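Long-range contacts in glucuronan lyase A (Trichoderma reesei, PDB 2ZZJ), which probably cleaves the beta-1,4-linked polysaccharide glucuronan by a lyase reaction, and binds a calcium ion: residues K18-T23 and P46-R51; F74-D79 and A144-G149; N88-I93 and F193-G198. All coordinates share one frame; numbering follows the deposited sequence.

Contact 1 of 3, residues K18-T23 and P46-R51; sequences KENQGT and PGYTGR
Glu-19 and Arg-51 mark the closest approach of the two backbones, their CA atoms 6.9 Å apart, where the type II' turn from Glu-19 to Gly-22 bends past the loop P46-R51. The turn is closed by the bond from Gly-22 N to Glu-19 O, and Asn-20 takes its second position with a positive phi of 62°. From there its side chain lies over the ring of Tyr-48: the two slide past each other in opposite directions, with amide and ring planes only 18° apart, and OD1 sits above the ring centre, 3.6 Å from Tyr-48 CD2. The same OD1 is hydrogen-bonded to Thr-45 OG1, which would help hold the amide over the ring. On the opposite face, Gly-50 N lies over the ring centre, so the tyrosine is sandwiched between the turn and its own loop. Both segments are connections of the beta-jelly roll: 18-23 passes from strand 15-18 in one sheet to strand 23-27 in the other, and 46-51 leads back from strand 37-43 to strand 53-63. The phenol end of Tyr-48 is fixed within its loop, OH donating to Arg-51 O at 2.7 Å in the carbonyl plane, on a lone pair. Glu-19 reaches across this end at about a right angle to the tyrosine, CG being 3.8 Å from Tyr-48 OH. Extended beyond CG, the glutamate runs side by side with Arg-51, whose guanidinium leads away from the turn; Glu-19 OE2 lies 3.2 Å from Arg-51 C and is hydrogen-bonded to His-53 ND1. A water joins the other oxygen to the loop, donating to Glu-19 OE1 at 2.6 Å and accepting from Arg-51 N at 3.0 Å.

Contact 2 of 3, residues F74-D79 and A144-G149; sequences FRLSED and ATVSAG
Phe-74 meets Val-146 obliquely, the far end of the ring touching one methyl, with CZ 4.1 Å from Val-146 CG1. That branch lies anti to the valine backbone N (chi1 -178°) and faces the end of strand 66-76; Phe-172 packs against both residues from strand 166-172. Arg-75 points along the other side of the strand. Its extended chain carries the guanidinium to Gly-149, and a near-perpendicular last torsion (chi4 -87°) turns one face to Gly-149 CA, which sits off-centre toward the rim. Two waters in the guanidinium plane complete the join: one bridges Arg-75 NE to Gly-149 O, the other bridges Arg-75 NH2 to the same oxygen. Arg-75 also forms a cation-pi pair with Trp-220, and its NH1 holds a citrate probably derived from the crystallisation liquor. The segment 144-149 belongs to the passage from strand 135-145, in one sheet of the jelly roll, to strand 152-160 in the other, where 152-160 pairs with 66-76. Leu-76 is held at both backbone ends. A water accepts from its N at 2.8 Å and donates to Ser-147 O at 2.6 Å, while its O receives Gly-149 N at 2.9 Å in a bent bond of 142°, the donor standing above the carbonyl plane. The Leu-76 side chain crosses Val-146 at about a right angle, Leu-76 CD1 lying 3.9 Å from Val-146 CG1. At Ser-77 the side chain turns away, OG donating to Asp-79 OD1, and Ala-148 CB packs against Ser-77 O at 3.3 Å. Next to it the main chains pack, Glu-78 CA lying 3.5 Å from Gly-149 CA, an approach that the absent side chain of the glycine permits.

Contact 3 of 3, residues N88-I93 and F193-G198; sequences NIAQFI and FQFRVG
Gln-91 with Arg-196 and Ile-93 with Gln-194 form the hydrogen-bonded pairs of an antiparallel strand ladder, the axes 4.5 Å apart at 168°. Gly-198 N extends the ladder to Ile-89 O at 2.9 Å, and a water accepting from Asn-88 ND2 donates to Gly-198 O. On its other edge strand 86-95 forms a classic beta bulge, Ile-89 and Ala-90 both facing Ile-112 of strand 106-115.

Aromatic packing fills one face. Phe-92 and Phe-195 make an offset stack, centroids 4.8 Å apart and planes at 22°, with Tyr-70 meeting both rings.

Polar contacts dominate the other face. The Arg-196 guanidinium grips Gln-194 OE1 side-on, through NE at 2.8 Å and NH2 at 3.0 Å, both in its plane; Ile-93 CG2 lies over one face, 3.3 Å from Arg-196 NE. Glu-55 ties the strands together, bonding Gln-91 NE2 and forming a salt bridge with Arg-196 NH1.

These are adjacent antiparallel strands of one sheet of the beta-jelly roll, whose apolar face, with Ala-90, Phe-92, Phe-195 and Val-197, packs on the opposing sheet through residues such as Phe-72 and Val-224.

Overall arrangement
Contact 3 lies in the buried middle of the jelly roll, its centre about 4 Å from the centre of the chain; contact 2 is partly buried, and contact 1 lies on the surface, its centre about 19 Å from that of the chain. Their chemistry follows this order: regular backbone pairing and stacked rings in contact 3, one direct backbone bond, apolar packing and bridging waters in contact 2, and a turn resting on a tyrosine in contact 1. Contacts 2 and 3 touch, Phe-74 CZ lying 3.7 Å from Ile-89 CD1, where the consecutive strands 66-76 and 86-95 face each other from different sheets. Contact 1 touches neither, but its second loop leads into strand 53-63, the neighbour of strand 192-197.

Contact 1 of 3, residues K18-T23 and P46-R51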
loop_
_atom_site.group_PDB
_atom_site.type_symbol
_atom_site.label_atom_id
_atom_site.label_comp_id
_atom_site.label_asym_id
_atom_site.label_seq_id
_atom_site.Cartn_x
_atom_site.Cartn_y
_atom_site.Cartn_z
ATOM N N LYS A 18 12.064 -9.082 1.139
ATOM C CA LYS A 18 11.762 -9.947 2.285
ATOM C C LYS A 18 12.747 -9.597 3.378
ATOM O O LYS A 18 13.718 -10.324 3.586
ATOM C CB LYS A 18 11.976 -11.426 1.950
ATOM C CG LYS A 18 11.353 -11.960 0.690
ATOM C CD LYS A 18 12.186 -13.163 0.226
ATOM C CE LYS A 18 12.205 -13.267 -1.285
ATOM N NZ LYS A 18 13.596 -13.432 -1.867
ATOM N N GLU A 19 12.506 -8.493 4.060
ATOM C CA GLU A 19 13.422 -7.945 5.052
ATOM C C GLU A 19 13.478 -8.823 6.315
ATOM O O GLU A 19 12.443 -9.317 6.815
ATOM C CB GLU A 19 12.973 -6.523 5.366
ATOM C CG GLU A 19 14.031 -5.533 5.639
ATOM C CD GLU A 19 13.523 -4.092 5.580
ATOM O OE1 GLU A 19 14.372 -3.154 5.572
ATOM O OE2 GLU A 19 12.295 -3.879 5.549
ATOM N N ASN A 20 14.690 -9.033 6.843
ATOM C CA ASN A 20 14.855 -9.765 8.114
ATOM C C ASN A 20 14.339 -11.204 8.003
ATOM O O ASN A 20 14.798 -11.951 7.161
ATOM C CB ASN A 20 14.208 -8.970 9.273
ATOM C CG ASN A 20 14.558 -9.514 10.659
ATOM O OD1 ASN A 20 13.838 -9.249 11.628
ATOM N ND2 ASN A 20 15.638 -10.274 10.759
ATOM N N GLN A 21 13.374 -11.599 8.826
ATOM C CA GLN A 21 12.801 -12.935 8.720
ATOM C C GLN A 21 11.541 -13.013 7.833
ATOM O O GLN A 21 10.869 -14.038 7.796
ATOM C CB GLN A 21 12.499 -13.510 10.107
ATOM C CG GLN A 21 13.774 -13.914 10.886
ATOM C CD GLN A 21 13.501 -14.616 12.227
ATOM O OE1 GLN A 21 12.482 -15.292 12.415
ATOM N NE2 GLN A 21 14.441 -14.463 13.165
ATOM N N GLY A 22 11.247 -11.934 7.115
ATOM C CA GLY A 22 10.046 -11.903 6.247
ATOM C C GLY A 22 10.068 -12.941 5.134
ATOM O O GLY A 22 11.147 -13.363 4.679
ATOM N N THR A 23 8.885 -13.368 4.695
ATOM C CA THR A 23 8.750 -14.251 3.533
ATOM C C THR A 23 7.760 -13.645 2.544
ATOM O O THR A 23 6.914 -12.837 2.932
ATOM C CB THR A 23 8.311 -15.696 3.912
ATOM O OG1 THR A 23 6.993 -15.708 4.484
ATOM C CG2 THR A 23 9.316 -16.336 4.915
ATOM N N PRO A 46 12.919 -9.219 18.743
ATOM C CA PRO A 46 13.437 -8.247 19.706
ATOM C C PRO A 46 14.943 -8.042 19.493
ATOM O O PRO A 46 15.657 -8.989 19.134
ATOM C CB PRO A 46 13.148 -8.904 21.061
ATOM C CG PRO A 46 11.963 -9.788 20.811
ATOM C CD PRO A 46 12.191 -10.320 19.397
ATOM N N GLY A 47 15.386 -6.801 19.617
ATOM C CA GLY A 47 16.805 -6.463 19.448
ATOM C C GLY A 47 17.102 -5.772 18.133
ATOM O O GLY A 47 17.898 -4.828 18.088
ATOM N N TYR A 48 16.442 -6.237 17.068
ATOM C CA TYR A 48 16.645 -5.750 15.697
ATOM C C TYR A 48 16.229 -4.291 15.593
ATOM O O TYR A 48 15.190 -3.889 16.147
ATOM C CB TYR A 48 15.864 -6.681 14.754
ATOM C CG TYR A 48 15.732 -6.312 13.280
ATOM C CD1 TYR A 48 16.802 -6.469 12.394
ATOM C CD2 TYR A 48 14.498 -5.891 12.759
ATOM C CE1 TYR A 48 16.664 -6.183 11.034
ATOM C CE2 TYR A 48 14.345 -5.604 11.396
ATOM C CZ TYR A 48 15.429 -5.754 10.538
ATOM O OH TYR A 48 15.295 -5.461 9.197
ATOM N N THR A 49 17.061 -3.483 14.940
ATOM C CA THR A 49 16.802 -2.049 14.836
ATOM C C THR A 49 16.361 -1.643 13.432
ATOM O O THR A 49 16.105 -0.467 13.197
ATOM C CB THR A 49 18.037 -1.205 15.210
ATOM O OG1 THR A 49 19.149 -1.649 14.433
ATOM C CG2 THR A 49 18.375 -1.363 16.688
ATOM N N GLY A 50 16.298 -2.609 12.518
ATOM C CA GLY A 50 15.884 -2.349 11.123
ATOM C C GLY A 50 14.374 -2.416 10.871
ATOM O O GLY A 50 13.569 -2.367 11.808
ATOM N N ARG A 51 13.991 -2.551 9.601
ATOM C CA ARG A 51 12.571 -2.464 9.219
ATOM C C ARG A 51 12.026 -3.804 8.776
ATOM O O ARG A 51 12.768 -4.775 8.664
ATOM C CB ARG A 51 12.339 -1.339 8.193
ATOM C CG ARG A 51 12.463 0.041 8.823
ATOM C CD ARG A 51 12.203 1.172 7.862
ATOM N NE ARG A 51 12.324 2.507 8.476
ATOM C CZ ARG A 51 13.479 3.158 8.638
ATOM N NH1 ARG A 51 14.620 2.601 8.233
ATOM N NH2 ARG A 51 13.504 4.375 9.183
HETATM O O HOH W 1 16.069 -2.339 7.397
#

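Contact 2 of 3, residues F74-D79 and A144-G149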
loop_
_atom_site.group_PDB
_atom_site.type_symbol
_atom_site.label_atom_id
_atom_site.label_comp_id
_atom_site.label_asym_id
_atom_site.label_seq_id
_atom_site.Cartn_x
_atom_site.Cartn_y
_atom_site.Cartn_z
ATOM N N PHE A 74 -6.790 -8.415 -0.849
ATOM C CA PHE A 74 -5.945 -8.817 0.297
ATOM C C PHE A 74 -6.769 -9.523 1.365
ATOM O O PHE A 74 -7.990 -9.392 1.398
ATOM C CB PHE A 74 -5.180 -7.625 0.901
ATOM C CG PHE A 74 -6.021 -6.773 1.822
ATOM C CD1 PHE A 74 -6.019 -7.001 3.196
ATOM C CD2 PHE A 74 -6.873 -5.784 1.287
ATOM C CE1 PHE A 74 -6.830 -6.216 4.071
ATOM C CE2 PHE A 74 -7.708 -4.991 2.152
ATOM C CZ PHE A 74 -7.670 -5.225 3.528
ATOM N N ARG A 75 -6.076 -10.255 2.233
ATOM C CA ARG A 75 -6.712 -11.075 3.237
ATOM C C ARG A 75 -5.799 -11.125 4.449
ATOM O O ARG A 75 -4.617 -11.452 4.332
ATOM C CB ARG A 75 -6.898 -12.484 2.681
ATOM C CG ARG A 75 -7.568 -13.448 3.666
ATOM C CD ARG A 75 -7.480 -14.844 3.093
ATOM N NE ARG A 75 -8.200 -15.827 3.903
ATOM C CZ ARG A 75 -7.666 -16.474 4.933
ATOM N NH1 ARG A 75 -6.430 -16.228 5.300
ATOM N NH2 ARG A 75 -8.379 -17.382 5.598
ATOM N N LEU A 76 -6.344 -10.783 5.619
ATOM C CA LEU A 76 -5.601 -11.000 6.852
ATOM C C LEU A 76 -5.803 -12.437 7.301
ATOM O O LEU A 76 -6.857 -13.036 7.038
ATOM C CB LEU A 76 -6.114 -10.102 7.958
ATOM C CG LEU A 76 -6.217 -8.600 7.655
ATOM C CD1 LEU A 76 -6.812 -7.818 8.837
ATOM C CD2 LEU A 76 -4.843 -8.041 7.275
ATOM N N SER A 77 -4.836 -12.979 8.032
ATOM C CA SER A 77 -5.025 -14.309 8.649
ATOM C C SER A 77 -6.338 -14.358 9.449
ATOM O O SER A 77 -6.782 -13.379 10.030
ATOM C CB SER A 77 -3.870 -14.664 9.581
ATOM O OG SER A 77 -3.891 -13.765 10.677
ATOM N N GLU A 78 -6.967 -15.514 9.437
ATOM C CA GLU A 78 -8.191 -15.657 10.220
ATOM C C GLU A 78 -7.983 -15.328 11.720
ATOM O O GLU A 78 -8.868 -14.777 12.373
ATOM C CB GLU A 78 -8.721 -17.058 10.048
ATOM C CG GLU A 78 -9.808 -17.307 11.083
ATOM C CD GLU A 78 -10.487 -18.622 10.921
ATOM O OE1 GLU A 78 -11.670 -18.635 11.304
ATOM O OE2 GLU A 78 -9.864 -19.609 10.424
ATOM N N ASP A 79 -6.807 -15.656 12.246
ATOM C CA ASP A 79 -6.478 -15.394 13.627
ATOM C C ASP A 79 -5.721 -14.083 13.849
ATOM O O ASP A 79 -5.007 -13.961 14.859
ATOM C CB ASP A 79 -5.665 -16.564 14.178
ATOM C CG ASP A 79 -4.341 -16.763 13.458
ATOM O OD1 ASP A 79 -3.903 -15.874 12.685
ATOM O OD2 ASP A 79 -3.733 -17.817 13.685
ATOM N N ALA A 144 -13.011 1.752 6.313
ATOM C CA ALA A 144 -13.814 0.550 6.358
ATOM C C ALA A 144 -13.347 -0.322 7.481
ATOM O O ALA A 144 -12.142 -0.403 7.767
ATOM C CB ALA A 144 -13.713 -0.246 5.060
ATOM N N THR A 145 -14.309 -0.999 8.098
ATOM C CA THR A 145 -14.034 -2.085 9.028
ATOM C C THR A 145 -13.532 -3.304 8.257
ATOM O O THR A 145 -14.135 -3.750 7.255
ATOM C CB THR A 145 -15.319 -2.456 9.833
ATOM O OG1 THR A 145 -15.776 -1.279 10.497
ATOM C CG2 THR A 145 -14.998 -3.482 10.860
ATOM N N VAL A 146 -12.419 -3.844 8.723
ATOM C CA VAL A 146 -11.785 -4.946 8.049
ATOM C C VAL A 146 -11.931 -6.219 8.873
ATOM O O VAL A 146 -11.422 -6.288 10.014
ATOM C CB VAL A 146 -10.259 -4.651 7.797
ATOM C CG1 VAL A 146 -9.643 -5.781 7.060
ATOM C CG2 VAL A 146 -10.067 -3.335 7.030
ATOM N N SER A 147 -12.617 -7.198 8.311
ATOM C CA SER A 147 -12.735 -8.519 8.908
ATOM C C SER A 147 -11.532 -9.402 8.608
ATOM O O SER A 147 -10.978 -9.382 7.508
ATOM C CB SER A 147 -14.015 -9.205 8.434
ATOM O OG SER A 147 -13.936 -9.481 7.039
ATOM N N ALA A 148 -11.119 -10.176 9.594
ATOM C CA ALA A 148 -10.038 -11.133 9.398
ATOM C C ALA A 148 -10.502 -12.388 8.665
ATOM O O ALA A 148 -11.692 -12.750 8.715
ATOM C CB ALA A 148 -9.415 -11.513 10.774
ATOM N N GLY A 149 -9.575 -13.081 8.004
ATOM C CA GLY A 149 -9.862 -14.367 7.378
ATOM C C GLY A 149 -10.777 -14.336 6.168
ATOM O O GLY A 149 -11.236 -15.402 5.721
HETATM O O HOH W 2 -10.760 -16.653 2.770
HETATM O O HOH W 3 -11.088 -18.209 5.048
HETATM O O HOH W 4 -9.123 -10.283 5.865
#

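Contact 3 of 3, residues N88-I93 and F193-G198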
loop_
_atom_site.group_PDB
_atom_site.type_symbol
_atom_site.label_atom_id
_atom_site.label_comp_id
_atom_site.label_asym_id
_atom_site.label_seq_id
_atom_site.Cartn_x
_atom_site.Cartn_y
_atom_site.Cartn_z
ATOM N N ASN A 88 1.094 -1.922 7.609
ATOM C CA ASN A 88 0.880 -1.304 6.314
ATOM C C ASN A 88 0.680 -2.426 5.301
ATOM O O ASN A 88 1.344 -3.464 5.389
ATOM C CB ASN A 88 2.083 -0.444 5.937
ATOM C CG ASN A 88 1.743 0.588 4.878
ATOM O OD1 ASN A 88 1.174 1.654 5.173
ATOM N ND2 ASN A 88 2.086 0.281 3.631
ATOM N N ILE A 89 -0.250 -2.234 4.368
ATOM C CA ILE A 89 -0.535 -3.281 3.385
ATOM C C ILE A 89 -0.231 -2.899 1.909
ATOM O O ILE A 89 -0.158 -3.800 1.060
ATOM C CB ILE A 89 -1.967 -3.864 3.498
ATOM C CG1 ILE A 89 -3.050 -2.784 3.257
ATOM C CG2 ILE A 89 -2.187 -4.558 4.897
ATOM C CD1 ILE A 89 -4.498 -3.388 3.172
ATOM N N ALA A 90 -0.096 -1.597 1.617
ATOM C CA ALA A 90 0.277 -1.118 0.257
ATOM C C ALA A 90 0.844 0.286 0.359
ATOM O O ALA A 90 0.508 1.044 1.305
ATOM C CB ALA A 90 -0.946 -1.105 -0.673
ATOM N N GLN A 91 1.693 0.666 -0.593
ATOM C CA GLN A 91 2.197 2.046 -0.555
ATOM C C GLN A 91 2.749 2.465 -1.878
ATOM O O GLN A 91 3.247 1.603 -2.637
ATOM C CB GLN A 91 3.284 2.208 0.510
ATOM C CG GLN A 91 4.477 1.275 0.411
ATOM C CD GLN A 91 5.650 1.728 1.307
ATOM O OE1 GLN A 91 5.761 2.907 1.640
ATOM N NE2 GLN A 91 6.502 0.791 1.701
ATOM N N PHE A 92 2.659 3.769 -2.129
ATOM C CA PHE A 92 3.384 4.416 -3.228
ATOM C C PHE A 92 4.594 5.088 -2.647
ATOM O O PHE A 92 4.502 5.766 -1.590
ATOM C CB PHE A 92 2.500 5.446 -3.895
ATOM C CG PHE A 92 1.339 4.840 -4.643
ATOM C CD1 PHE A 92 1.497 4.465 -5.993
ATOM C CD2 PHE A 92 0.112 4.645 -4.025
ATOM C CE1 PHE A 92 0.429 3.926 -6.713
ATOM C CE2 PHE A 92 -0.960 4.083 -4.745
ATOM C CZ PHE A 92 -0.780 3.720 -6.090
ATOM N N ILE A 93 5.722 4.916 -3.325
ATOM C CA ILE A 93 6.988 5.407 -2.797
ATOM C C ILE A 93 7.998 5.682 -3.912
ATOM O O ILE A 93 8.193 4.857 -4.838
ATOM C CB ILE A 93 7.540 4.435 -1.699
ATOM C CG1 ILE A 93 8.831 4.978 -1.036
ATOM C CG2 ILE A 93 7.713 2.991 -2.255
ATOM C CD1 ILE A 93 9.321 4.080 0.069
ATOM N N PHE A 193 6.797 7.256 -8.845
ATOM C CA PHE A 193 6.576 6.523 -7.582
ATOM C C PHE A 193 6.278 5.070 -7.901
ATOM O O PHE A 193 5.471 4.789 -8.812
ATOM C CB PHE A 193 5.368 7.099 -6.896
ATOM C CG PHE A 193 5.637 8.379 -6.135
ATOM C CD1 PHE A 193 5.819 8.343 -4.751
ATOM C CD2 PHE A 193 5.696 9.625 -6.800
ATOM C CE1 PHE A 193 6.042 9.525 -4.030
ATOM C CE2 PHE A 193 5.911 10.826 -6.086
ATOM C CZ PHE A 193 6.096 10.781 -4.712
ATOM N N GLN A 194 6.895 4.159 -7.153
ATOM C CA GLN A 194 6.595 2.735 -7.258
ATOM C C GLN A 194 5.241 2.480 -6.610
ATOM O O GLN A 194 4.809 3.239 -5.749
ATOM C CB GLN A 194 7.623 1.906 -6.507
ATOM C CG GLN A 194 9.075 2.228 -6.808
ATOM C CD GLN A 194 9.983 1.424 -5.955
ATOM O OE1 GLN A 194 9.606 0.982 -4.866
ATOM N NE2 GLN A 194 11.214 1.219 -6.427
ATOM N N PHE A 195 4.575 1.411 -7.045
ATOM C CA PHE A 195 3.371 0.933 -6.366
ATOM C C PHE A 195 3.786 -0.395 -5.759
ATOM O O PHE A 195 4.176 -1.331 -6.482
ATOM C CB PHE A 195 2.248 0.750 -7.376
ATOM C CG PHE A 195 1.007 0.131 -6.795
ATOM C CD1 PHE A 195 0.522 0.533 -5.543
ATOM C CD2 PHE A 195 0.331 -0.873 -7.504
ATOM C CE1 PHE A 195 -0.656 -0.032 -4.992
ATOM C CE2 PHE A 195 -0.864 -1.464 -6.958
ATOM C CZ PHE A 195 -1.340 -1.045 -5.717
ATOM N N ARG A 196 3.754 -0.471 -4.431
ATOM C CA ARG A 196 4.105 -1.699 -3.743
ATOM C C ARG A 196 2.887 -2.280 -3.035
ATOM O O ARG A 196 2.064 -1.527 -2.450
ATOM C CB ARG A 196 5.162 -1.443 -2.682
ATOM C CG ARG A 196 6.431 -0.796 -3.217
ATOM C CD ARG A 196 7.412 -0.776 -2.099
ATOM N NE ARG A 196 8.661 -0.138 -2.503
ATOM C CZ ARG A 196 9.630 0.160 -1.644
ATOM N NH1 ARG A 196 9.495 -0.130 -0.338
ATOM N NH2 ARG A 196 10.724 0.762 -2.095
ATOM N N VAL A 197 2.773 -3.608 -3.075
ATOM C CA VAL A 197 1.808 -4.265 -2.184
ATOM C C VAL A 197 2.548 -5.232 -1.265
ATOM O O VAL A 197 3.513 -5.908 -1.678
ATOM C CB VAL A 197 0.570 -4.928 -2.914
ATOM C CG1 VAL A 197 -0.214 -3.901 -3.763
ATOM C CG2 VAL A 197 0.976 -6.181 -3.715
ATOM N N GLY A 198 2.116 -5.307 -0.012
ATOM C CA GLY A 198 2.745 -6.239 0.901
ATOM C C GLY A 198 2.703 -5.796 2.345
ATOM O O GLY A 198 2.370 -4.641 2.648
HETATM O O HOH W 5 3.263 -2.035 2.324
#